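Local coordinates for protein ribose-phosphate pyrophosphokinase (Thermus thermophilus, PDB 7PN0) that catalyses the transfer of a diphosphate group from ATP to ribose 5-phosphate, making phosphoribosyl pyrophosphate (PRPP), a precursor of nucleotides, at residues P148-Y153 with R282-A287; N162-A167 with G184-F189; A245-V250 with T270-P275. One frame throughout, in Å; residues are numbered along the deposited sequence.

Contact 1 (P148-Y153 with R282-A287)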
# COMPACT_ATOMS: atom_id res chain seq x y z
N PRO A 148 -27.76 -23.99 11.49
CA PRO A 148 -28.09 -24.89 12.59
C PRO A 148 -29.08 -24.25 13.58
O PRO A 148 -29.97 -24.95 14.05
CB PRO A 148 -26.72 -25.20 13.24
CG PRO A 148 -25.73 -24.94 12.11
CD PRO A 148 -26.31 -23.75 11.39
N VAL A 149 -28.96 -22.94 13.85
CA VAL A 149 -29.80 -22.31 14.90
C VAL A 149 -31.23 -22.19 14.35
O VAL A 149 -32.21 -22.40 15.13
CB VAL A 149 -29.24 -20.96 15.38
CG1 VAL A 149 -30.26 -20.18 16.18
CG2 VAL A 149 -27.97 -21.14 16.22
N ILE A 150 -31.37 -21.89 13.06
CA ILE A 150 -32.72 -21.69 12.41
C ILE A 150 -33.42 -23.04 12.29
O ILE A 150 -34.64 -23.13 12.59
CB ILE A 150 -32.58 -20.97 11.05
CG1 ILE A 150 -32.17 -19.52 11.26
CG2 ILE A 150 -33.85 -21.10 10.20
CD1 ILE A 150 -32.02 -18.72 10.00
N ALA A 151 -32.70 -24.07 11.86
CA ALA A 151 -33.26 -25.44 11.76
C ALA A 151 -33.67 -25.94 13.17
O ALA A 151 -34.77 -26.51 13.33
CB ALA A 151 -32.27 -26.33 11.06
N ASN A 152 -32.87 -25.70 14.20
CA ASN A 152 -33.21 -26.08 15.60
C ASN A 152 -34.54 -25.43 16.01
O ASN A 152 -35.43 -26.12 16.59
CB ASN A 152 -32.09 -25.73 16.57
CG ASN A 152 -32.39 -26.22 17.98
OD1 ASN A 152 -32.30 -27.41 18.23
ND2 ASN A 152 -32.75 -25.31 18.88
N TYR A 153 -34.68 -24.13 15.74
CA TYR A 153 -35.89 -23.36 16.07
C TYR A 153 -37.10 -24.11 15.49
O TYR A 153 -38.04 -24.45 16.23
CB TYR A 153 -35.85 -21.95 15.49
CG TYR A 153 -37.22 -21.32 15.36
CD1 TYR A 153 -37.93 -20.95 16.49
CD2 TYR A 153 -37.82 -21.14 14.13
CE1 TYR A 153 -39.19 -20.37 16.39
CE2 TYR A 153 -39.09 -20.61 14.01
CZ TYR A 153 -39.79 -20.22 15.15
OH TYR A 153 -41.03 -19.65 15.01
N ARG A 282 -40.06 -13.90 17.71
CA ARG A 282 -39.23 -14.77 18.57
C ARG A 282 -37.74 -14.49 18.29
O ARG A 282 -37.39 -14.20 17.12
CB ARG A 282 -39.56 -16.23 18.28
CG ARG A 282 -39.12 -17.19 19.37
CD ARG A 282 -40.15 -17.34 20.48
NE ARG A 282 -40.39 -18.75 20.80
CZ ARG A 282 -41.60 -19.34 20.83
NH1 ARG A 282 -42.71 -18.66 20.58
NH2 ARG A 282 -41.69 -20.62 21.14
N THR A 283 -36.92 -14.58 19.33
CA THR A 283 -35.46 -14.34 19.22
C THR A 283 -34.69 -15.65 19.34
O THR A 283 -34.97 -16.45 20.24
CB THR A 283 -35.00 -13.33 20.26
OG1 THR A 283 -35.69 -12.11 20.00
CG2 THR A 283 -33.50 -13.10 20.19
N LEU A 284 -33.72 -15.85 18.45
CA LEU A 284 -32.83 -17.03 18.44
C LEU A 284 -31.42 -16.49 18.73
O LEU A 284 -30.80 -15.87 17.82
CB LEU A 284 -32.88 -17.74 17.07
CG LEU A 284 -34.26 -17.96 16.45
CD1 LEU A 284 -34.12 -18.57 15.06
CD2 LEU A 284 -35.14 -18.86 17.35
N THR A 285 -30.95 -16.62 19.95
CA THR A 285 -29.69 -15.94 20.34
C THR A 285 -28.51 -16.60 19.61
O THR A 285 -28.44 -17.83 19.50
CB THR A 285 -29.50 -15.83 21.85
OG1 THR A 285 -28.34 -14.99 21.91
CG2 THR A 285 -29.32 -17.15 22.56
N VAL A 286 -27.59 -15.79 19.10
CA VAL A 286 -26.33 -16.28 18.48
C VAL A 286 -25.16 -15.78 19.32
O VAL A 286 -24.02 -15.99 18.90
CB VAL A 286 -26.22 -15.84 17.00
CG1 VAL A 286 -27.21 -16.61 16.14
CG2 VAL A 286 -26.42 -14.36 16.84
N ALA A 287 -25.41 -15.20 20.49
CA ALA A 287 -24.31 -14.83 21.41
C ALA A 287 -23.41 -16.04 21.71
O ALA A 287 -22.17 -15.94 21.65
CB ALA A 287 -24.88 -14.21 22.68

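Contact 2 (N162-A167 with G184-F189)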
# COMPACT_ATOMS: atom_id res chain seq x y z
N ASN A 162 -45.93 -32.79 8.96
CA ASN A 162 -46.88 -32.13 8.02
C ASN A 162 -46.31 -30.78 7.54
O ASN A 162 -47.11 -29.88 7.19
CB ASN A 162 -48.24 -31.96 8.70
CG ASN A 162 -49.31 -31.39 7.79
OD1 ASN A 162 -50.15 -30.61 8.25
ND2 ASN A 162 -49.28 -31.75 6.52
N ALA A 163 -44.98 -30.67 7.47
CA ALA A 163 -44.28 -29.40 7.16
C ALA A 163 -43.68 -29.46 5.75
O ALA A 163 -43.34 -30.58 5.27
CB ALA A 163 -43.22 -29.13 8.19
N VAL A 164 -43.54 -28.30 5.12
CA VAL A 164 -42.81 -28.15 3.83
C VAL A 164 -42.04 -26.83 3.87
O VAL A 164 -42.55 -25.84 4.37
CB VAL A 164 -43.82 -28.20 2.67
CG1 VAL A 164 -44.87 -27.12 2.81
CG2 VAL A 164 -43.13 -28.13 1.31
N VAL A 165 -40.82 -26.82 3.35
CA VAL A 165 -40.04 -25.57 3.19
C VAL A 165 -40.39 -24.96 1.82
O VAL A 165 -40.34 -25.67 0.80
CB VAL A 165 -38.53 -25.85 3.38
CG1 VAL A 165 -37.71 -24.58 3.22
CG2 VAL A 165 -38.25 -26.48 4.73
N VAL A 166 -40.73 -23.69 1.78
CA VAL A 166 -41.16 -23.02 0.53
C VAL A 166 -40.15 -21.91 0.23
O VAL A 166 -39.94 -21.06 1.12
CB VAL A 166 -42.57 -22.45 0.66
CG1 VAL A 166 -43.00 -21.76 -0.62
CG2 VAL A 166 -43.56 -23.53 1.10
N ALA A 167 -39.61 -21.89 -0.98
CA ALA A 167 -38.92 -20.70 -1.52
C ALA A 167 -39.92 -19.85 -2.30
O ALA A 167 -40.56 -20.37 -3.21
CB ALA A 167 -37.78 -21.12 -2.39
N GLY A 184 -35.45 -32.74 7.05
CA GLY A 184 -35.97 -33.92 6.34
C GLY A 184 -37.32 -33.62 5.74
O GLY A 184 -38.20 -34.46 5.82
N LEU A 185 -37.48 -32.46 5.14
CA LEU A 185 -38.77 -31.95 4.64
C LEU A 185 -38.68 -31.83 3.13
O LEU A 185 -37.59 -31.63 2.56
CB LEU A 185 -39.02 -30.57 5.25
CG LEU A 185 -39.94 -30.43 6.46
CD1 LEU A 185 -40.10 -31.69 7.28
CD2 LEU A 185 -39.50 -29.27 7.33
N PRO A 186 -39.84 -31.90 2.45
CA PRO A 186 -39.93 -31.58 1.04
C PRO A 186 -39.69 -30.08 0.86
O PRO A 186 -39.88 -29.33 1.79
CB PRO A 186 -41.37 -31.96 0.65
CG PRO A 186 -42.15 -31.90 1.95
CD PRO A 186 -41.15 -32.25 3.04
N LEU A 187 -39.26 -29.70 -0.34
CA LEU A 187 -39.00 -28.30 -0.76
C LEU A 187 -40.02 -27.93 -1.82
O LEU A 187 -40.20 -28.73 -2.73
CB LEU A 187 -37.56 -28.19 -1.27
CG LEU A 187 -37.10 -26.80 -1.68
CD1 LEU A 187 -37.13 -25.83 -0.52
CD2 LEU A 187 -35.70 -26.87 -2.28
N ALA A 188 -40.71 -26.82 -1.67
CA ALA A 188 -41.68 -26.34 -2.67
C ALA A 188 -41.22 -24.97 -3.14
O ALA A 188 -40.42 -24.35 -2.43
CB ALA A 188 -43.07 -26.29 -2.09
N PHE A 189 -41.75 -24.51 -4.27
CA PHE A 189 -41.50 -23.16 -4.82
C PHE A 189 -42.85 -22.52 -5.11
O PHE A 189 -43.71 -23.17 -5.76
CB PHE A 189 -40.60 -23.24 -6.06
CG PHE A 189 -40.23 -21.89 -6.59
CD1 PHE A 189 -41.06 -21.20 -7.45
CD2 PHE A 189 -39.08 -21.26 -6.16
CE1 PHE A 189 -40.75 -19.91 -7.87
CE2 PHE A 189 -38.75 -19.98 -6.59
CZ PHE A 189 -39.60 -19.30 -7.43

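Contact 3 (A245-V250 with T270-P275)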
# COMPACT_ATOMS: atom_id res chain seq x y z
N ALA A 245 -38.58 -17.48 9.34
CA ALA A 245 -37.36 -17.20 10.10
C ALA A 245 -36.36 -16.50 9.19
O ALA A 245 -36.45 -16.63 7.96
CB ALA A 245 -36.82 -18.48 10.69
N ALA A 246 -35.45 -15.77 9.81
CA ALA A 246 -34.33 -15.10 9.11
C ALA A 246 -33.17 -15.03 10.08
O ALA A 246 -33.42 -15.14 11.31
CB ALA A 246 -34.74 -13.72 8.63
N THR A 247 -31.98 -14.76 9.57
CA THR A 247 -30.84 -14.44 10.47
C THR A 247 -31.04 -13.06 11.08
O THR A 247 -31.03 -12.92 12.34
CB THR A 247 -29.49 -14.57 9.78
OG1 THR A 247 -29.35 -15.92 9.29
CG2 THR A 247 -28.41 -14.22 10.76
N HIS A 248 -31.20 -12.05 10.23
CA HIS A 248 -31.14 -10.63 10.63
C HIS A 248 -32.56 -10.07 10.70
O HIS A 248 -33.23 -9.95 9.63
CB HIS A 248 -30.27 -9.84 9.66
CG HIS A 248 -28.94 -10.47 9.40
ND1 HIS A 248 -27.99 -10.61 10.39
CD2 HIS A 248 -28.37 -10.91 8.25
CE1 HIS A 248 -26.91 -11.17 9.88
NE2 HIS A 248 -27.11 -11.39 8.57
N GLY A 249 -32.99 -9.76 11.92
CA GLY A 249 -34.29 -9.17 12.22
C GLY A 249 -34.12 -7.69 12.27
O GLY A 249 -33.94 -7.12 13.38
N VAL A 250 -34.10 -7.07 11.09
CA VAL A 250 -33.78 -5.64 10.97
C VAL A 250 -35.06 -4.83 11.32
O VAL A 250 -34.97 -3.90 12.16
CB VAL A 250 -33.20 -5.33 9.59
CG1 VAL A 250 -32.76 -3.88 9.53
CG2 VAL A 250 -32.07 -6.29 9.21
N THR A 270 -32.40 -13.98 14.65
CA THR A 270 -31.36 -13.97 15.69
C THR A 270 -31.31 -12.56 16.30
O THR A 270 -32.08 -11.62 15.89
CB THR A 270 -30.00 -14.41 15.12
OG1 THR A 270 -29.50 -13.26 14.41
CG2 THR A 270 -30.08 -15.67 14.28
N ASP A 271 -30.34 -12.38 17.19
CA ASP A 271 -30.11 -11.10 17.87
C ASP A 271 -28.87 -10.44 17.25
O ASP A 271 -28.25 -9.62 17.92
CB ASP A 271 -30.04 -11.26 19.39
CG ASP A 271 -29.12 -12.35 19.93
OD1 ASP A 271 -28.47 -13.06 19.13
OD2 ASP A 271 -29.06 -12.50 21.18
N THR A 272 -28.50 -10.76 16.01
CA THR A 272 -27.42 -9.97 15.32
C THR A 272 -27.79 -8.48 15.36
O THR A 272 -26.88 -7.60 15.45
CB THR A 272 -27.20 -10.41 13.86
OG1 THR A 272 -28.43 -10.34 13.16
CG2 THR A 272 -26.61 -11.78 13.69
N CYS A 273 -29.08 -8.19 15.26
CA CYS A 273 -29.69 -6.86 15.45
C CYS A 273 -30.52 -6.91 16.72
O CYS A 273 -31.10 -7.95 17.03
CB CYS A 273 -30.62 -6.50 14.30
SG CYS A 273 -29.77 -6.59 12.70
N PRO A 274 -30.57 -5.82 17.50
CA PRO A 274 -31.33 -5.82 18.75
C PRO A 274 -32.79 -6.15 18.45
O PRO A 274 -33.39 -5.52 17.60
CB PRO A 274 -31.19 -4.39 19.27
CG PRO A 274 -29.87 -3.94 18.69
CD PRO A 274 -29.78 -4.59 17.33
N PRO A 275 -33.38 -7.19 19.08
CA PRO A 275 -34.77 -7.54 18.79
C PRO A 275 -35.75 -6.40 19.13
O PRO A 275 -35.48 -5.60 20.03
CB PRO A 275 -35.02 -8.76 19.69
CG PRO A 275 -33.65 -9.34 19.87
CD PRO A 275 -32.75 -8.14 19.99
O HOH W 1 -31.05 -9.98 14.07
O HOH W 2 -33.73 -8.49 15.83
O HOH W 3 -34.34 -4.97 15.23

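Contact 1 (P148-Y153 with R282-A287)
The ring of Tyr153 is met by Leu284 and Arg282, both reaching it obliquely, neither squarely over a face nor at an edge. Leu284 CD2 lies 3.6 Å from Tyr153 CD1, the leucine and tyrosine side chains crossing at about a right angle. Further along the ring, the aliphatic Arg282 CG stands 4.4 Å from Tyr153 CE1. With CG anti to the backbone N (chi1 159°), Tyr153 sends its ring from helix 147-157 over strand 281-284, where the mixed sheet ends within this chain.

Leu284 lies in the middle of the contact. While its CD2 serves the tyrosine, its CD1 lies 3.8 Å from Tyr153 CB, and its CB meets Val149 CG1 at 3.7 Å, the valine and leucine sliding past each other in opposite directions. Ile150 touches Leu284 more loosely, Ile150 CG1 to Leu284 CD1 at 4.4 Å.

The axes of 148-153 and 282-284 run at 137° to each other, and the two segments share no hydrogen bond. Their direct cohesion is therefore apolar. Glu266 of the adjacent strand 266-270 adds polar ties from outside, a hydrogen bond from OE1 to Tyr153 OH and a salt bridge from OE2 to Arg282 NH1, which probably holds the two groups near each other.

Contact 2 (N162-A167 with G184-F189)
Val165 and Leu187 face each other as a pair in two neighbouring parallel strands, the outer members of a beta-alpha-beta unit whose crossover helix is 173-183. The unit belongs to the mixed sheet of the C-terminal half, consistent with the PRTase-like fold of this family.

Three bonds join the backbones. Val165 N donates to Pro186 O at 3.1 Å, and Val165 O accepts from Ala188 N at 2.7 Å. Two residues on, Ala167 N donates to Ala188 O at 3.0 Å. Val165 is thus gripped through both its N and its O, as is usual for alternate residues of a parallel pair.

From Val165 CB, which already lies near Leu187 CD1, the side chain forks. Val165 CG1, anti to the backbone N (chi1 180°), reaches 4.0 Å from Leu187 CD1, whereas CG2 turns to Leu185 CD2. That leucine methyl, Leu185 CD2, also meets Ala163 CB, at 3.8 Å, so one methyl bridges two residues of the facing strand. Val165 and Leu187 both rest on Ala176 of the crossover helix. On the other face of the sheet Val164 CG2 packs 3.9 Å from Ala188 CB and against the ring of Pro186.

Phe189 carries the contact to the subunit boundary, where its ring meets Phe189 of a second subunit edge-to-face. Within the strand pair Ala167 O lies over one face of the Phe189 ring, 3.4 Å from Phe189 CD2.

Contact 3 (A245-V250 with T270-P275)
Thr247 O and Thr270 make a direct polar link between the corner after strand 241-246 and the loop after strand 266-270. Thr247 O accepts from Thr270 OG1 at 2.6 Å and from Thr270 N at 2.9 Å, the two donors coming from opposite faces of the carbonyl plane. Thr270 OG1 sits between the backbone N and the carbonyl carbon (chi1 78°), which brings it near its own N-H and lets both hold one oxygen. It also accepts from Thr272 N, closing an ST turn.

A side-chain bond adds to this. His248 ND1 and Thr272 OG1 are 2.8 Å apart, the hydroxyl approaching the imidazole edge near the ring plane; His248 NE2 bonds to Thr127 O.

Three waters bridge the segments. One accepts from Gly249 N and Cys273 N, donates to Thr270 O, and bonds to Thr272 OG1. Two others connect Gly249 O with Cys273 O and Pro274 O.

Apolar contact is slight: Val250 CG2 and Cys273 SG are 4.2 Å apart, and Thr247 CG2 lies 3.5 Å above one face of the His248 imidazole. A valine in place of Thr270 would probably leave Thr247 O with one direct donor from this loop and Thr272 N without its turn acceptor, setting the loop freer to shift.

The Thr247 side chain is about 4 Å from a bound sulfate, probably from the crystallisation liquor, which may mark a pocket. Every touching residue is buried, so these bonds and bridging waters answer backbone groups that would otherwise cost energy, while the imidazole is held at both nitrogens.

How the contacts relate
All three contacts reach the seven-stranded mixed sheet, and contacts 2 and 3 are both nested in the chain loop closed by contact 1. Contacts 1 and 3 touch, their centres 10 Å apart: Asp271 of contact 3 takes Thr285 OG1 through Asp271 OD2 at 2.7 Å and Val286 N through Asp271 OD1 at 2.9 Å, probable hydrogen bonds just ahead of helix 287-299. Ile150 of contact 1 also packs on Thr247. Contact 2 stands apart, its centre about 19 Å from that of contact 1 and 23 Å from that of contact 3. A bound ADP lies about 9 Å from the Val250 side chain, and a bound ADP, not necessarily the same molecule, about 13 Å from that of Phe189.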